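Local coordinates for allantoicase (Saccharomyces cerevisiae, PDB 1SG3), which hydrolyses allantoate to (S)-ureidoglycolate and urea, allowing yeast to draw on purines as a secondary nitrogen source, at residues 257-262 / 314-319. Residues are numbered along the deposited sequence; the frame is centred on the assembly and turned at random.
Sequences SFIEKI and YEIRKS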
loop_
_atom_site.group_PDB
_atom_site.type_symbol
_atom_site.label_atom_id
_atom_site.label_comp_id
_atom_site.label_asym_id
_atom_site.label_seq_id
_atom_site.Cartn_x
_atom_site.Cartn_y
_atom_site.Cartn_z
ATOM N N SER A 257 38.163 38.614 -2.698
ATOM C CA SER A 257 38.816 39.894 -2.504
ATOM C C SER A 257 37.790 40.738 -1.754
ATOM O O SER A 257 38.115 41.446 -0.793
ATOM C CB SER A 257 39.162 40.535 -3.850
ATOM O OG SER A 257 38.005 40.779 -4.636
ATOM N N PHE A 258 36.542 40.634 -2.200
ATOM C CA PHE A 258 35.440 41.345 -1.576
ATOM C C PHE A 258 34.243 40.403 -1.398
ATOM O O PHE A 258 33.722 39.853 -2.371
ATOM C CB PHE A 258 35.027 42.559 -2.418
ATOM C CG PHE A 258 33.833 43.295 -1.866
ATOM C CD1 PHE A 258 33.885 43.883 -0.604
ATOM C CD2 PHE A 258 32.641 43.364 -2.589
ATOM C CE1 PHE A 258 32.761 44.529 -0.066
ATOM C CE2 PHE A 258 31.513 44.005 -2.063
ATOM C CZ PHE A 258 31.575 44.588 -0.798
ATOM N N ILE A 259 33.826 40.215 -0.149
ATOM C CA ILE A 259 32.693 39.357 0.172
ATOM C C ILE A 259 31.525 40.239 0.572
ATOM O O ILE A 259 31.543 40.848 1.645
ATOM C CB ILE A 259 32.998 38.411 1.361
ATOM C CG1 ILE A 259 34.124 37.446 0.999
ATOM C CG2 ILE A 259 31.748 37.635 1.737
ATOM C CD1 ILE A 259 34.504 36.523 2.133
ATOM N N GLU A 260 30.507 40.315 -0.273
ATOM C CA GLU A 260 29.362 41.144 0.057
ATOM C C GLU A 260 28.485 40.513 1.123
ATOM O O GLU A 260 28.332 41.067 2.209
ATOM C CB GLU A 260 28.516 41.432 -1.177
ATOM C CG GLU A 260 27.273 42.236 -0.845
ATOM C CD GLU A 260 26.499 42.661 -2.072
ATOM O OE1 GLU A 260 26.055 41.772 -2.835
ATOM O OE2 GLU A 260 26.335 43.888 -2.269
ATOM N N LYS A 261 27.912 39.353 0.819
ATOM C CA LYS A 261 27.031 38.692 1.777
ATOM C C LYS A 261 27.206 37.178 1.863
ATOM O O LYS A 261 27.542 36.515 0.879
ATOM C CB LYS A 261 25.572 38.990 1.431
ATOM C CG LYS A 261 25.138 38.395 0.104
ATOM C CD LYS A 261 23.630 38.288 0.022
ATOM C CE LYS A 261 22.997 39.478 -0.672
ATOM N NZ LYS A 261 23.203 39.413 -2.148
ATOM N N ILE A 262 26.977 36.639 3.055
ATOM C CA ILE A 262 27.058 35.208 3.266
ATOM C C ILE A 262 25.659 34.781 3.674
ATOM O O ILE A 262 25.046 35.378 4.565
ATOM C CB ILE A 262 28.039 34.844 4.383
ATOM C CG1 ILE A 262 29.470 35.087 3.917
ATOM C CG2 ILE A 262 27.857 33.385 4.777
ATOM C CD1 ILE A 262 30.504 34.820 4.981
ATOM N N TYR A 314 23.660 37.435 5.968
ATOM C CA TYR A 314 24.649 38.245 6.662
ATOM C C TYR A 314 25.420 39.144 5.700
ATOM O O TYR A 314 26.172 38.660 4.852
ATOM C CB TYR A 314 25.632 37.339 7.411
ATOM C CG TYR A 314 24.959 36.405 8.386
ATOM C CD1 TYR A 314 24.707 35.068 8.057
ATOM C CD2 TYR A 314 24.539 36.865 9.626
ATOM C CE1 TYR A 314 24.050 34.217 8.950
ATOM C CE2 TYR A 314 23.884 36.030 10.520
ATOM C CZ TYR A 314 23.641 34.712 10.183
ATOM O OH TYR A 314 22.990 33.916 11.093
ATOM N N GLU A 315 25.220 40.452 5.834
ATOM C CA GLU A 315 25.913 41.433 5.004
ATOM C C GLU A 315 27.317 41.602 5.578
ATOM O O GLU A 315 27.478 42.032 6.717
ATOM C CB GLU A 315 25.182 42.776 5.051
ATOM C CG GLU A 315 23.712 42.709 4.676
ATOM C CD GLU A 315 23.490 42.528 3.187
ATOM O OE1 GLU A 315 24.448 42.108 2.493
ATOM O OE2 GLU A 315 22.357 42.798 2.714
ATOM N N ILE A 316 28.330 41.251 4.799
ATOM C CA ILE A 316 29.713 41.368 5.246
ATOM C C ILE A 316 30.296 42.699 4.777
ATOM O O ILE A 316 30.820 43.477 5.575
ATOM C CB ILE A 316 30.583 40.220 4.668
ATOM C CG1 ILE A 316 30.026 38.859 5.098
ATOM C CG2 ILE A 316 32.021 40.369 5.128
ATOM C CD1 ILE A 316 29.997 38.639 6.602
ATOM N N ARG A 317 30.200 42.953 3.474
ATOM C CA ARG A 317 30.722 44.175 2.886
ATOM C C ARG A 317 32.160 44.395 3.345
ATOM O O ARG A 317 32.554 45.509 3.678
ATOM C CB ARG A 317 29.862 45.367 3.302
ATOM C CG ARG A 317 28.445 45.348 2.776
ATOM C CD ARG A 317 28.412 45.360 1.256
ATOM N NE ARG A 317 27.089 45.726 0.748
ATOM C CZ ARG A 317 26.641 46.977 0.639
ATOM N NH1 ARG A 317 27.413 48.001 0.996
ATOM N NH2 ARG A 317 25.413 47.206 0.187
ATOM N N LYS A 318 32.941 43.321 3.370
ATOM C CA LYS A 318 34.333 43.413 3.792
ATOM C C LYS A 318 35.280 42.905 2.704
ATOM O O LYS A 318 34.917 42.071 1.875
ATOM C CB LYS A 318 34.552 42.607 5.083
ATOM C CG LYS A 318 33.629 42.977 6.253
ATOM C CD LYS A 318 33.739 44.452 6.647
ATOM C CE LYS A 318 32.971 44.758 7.947
ATOM N NZ LYS A 318 32.992 46.204 8.359
ATOM N N SER A 319 36.502 43.422 2.712
ATOM C CA SER A 319 37.505 43.010 1.744
ATOM C C SER A 319 38.460 42.054 2.439
ATOM O O SER A 319 39.063 42.394 3.456
ATOM C CB SER A 319 38.269 44.228 1.213
ATOM O OG SER A 319 38.759 45.041 2.272
#
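Ile262 and Tyr314 form a hydrogen-bonded antiparallel pair: Ile262 N gives to Tyr314 O and Tyr314 N to Ile262 O, both at 2.8 Å. Further along, Glu260 O is gripped by two amides, Ile316 N at 2.6 Å and Arg317 N at 2.9 Å, each donor tilted somewhat from the carbonyl plane. Beyond it Ile259 N reaches Lys318 O at 3.0 Å, and the return bond from Lys318 N to Ile259 O is weak. The doubled acceptor Glu260 O marks a one-residue shift in register: Arg317 and Lys318 both face Ile259 in a G1 bulge, with Arg317 in the left-handed backbone conformation. On the other edge of strand 258-265, Glu260 and Lys261 both face Trp341 in a classic bulge. Both strands belong to the second of the two allantoicase repeats, each a jelly roll; strand 258-265 runs between 311-319 and 334-342 in one of its sheets. At the bulge Glu260 and Arg317 lie side by side, their opposite charges suiting neighbouring places, and a long salt bridge joins Glu260 OE2 to Arg317 NE at 3.6 Å. Lys261, whose ammonium makes another long bridge to Glu260, also forms a cation-pi contact with Trp341. With its CG anti to the amide nitrogen (chi1 177°), Phe258 sets a flat ring alongside the aliphatic part of Arg317, Phe258 CZ resting 3.8 Å from Arg317 CD. Replacing Phe258 with alanine would probably leave a gap beside that chain and free it to turn away from Glu260. On the face carrying Ile259 and Ile262, branched Ile316 suits burial: Ile316 CG1 lies 4.0 Å from both Ile259 CG2 and Ile262 CG1, while Val301 of the facing sheet meets both Ile262 and Ile316.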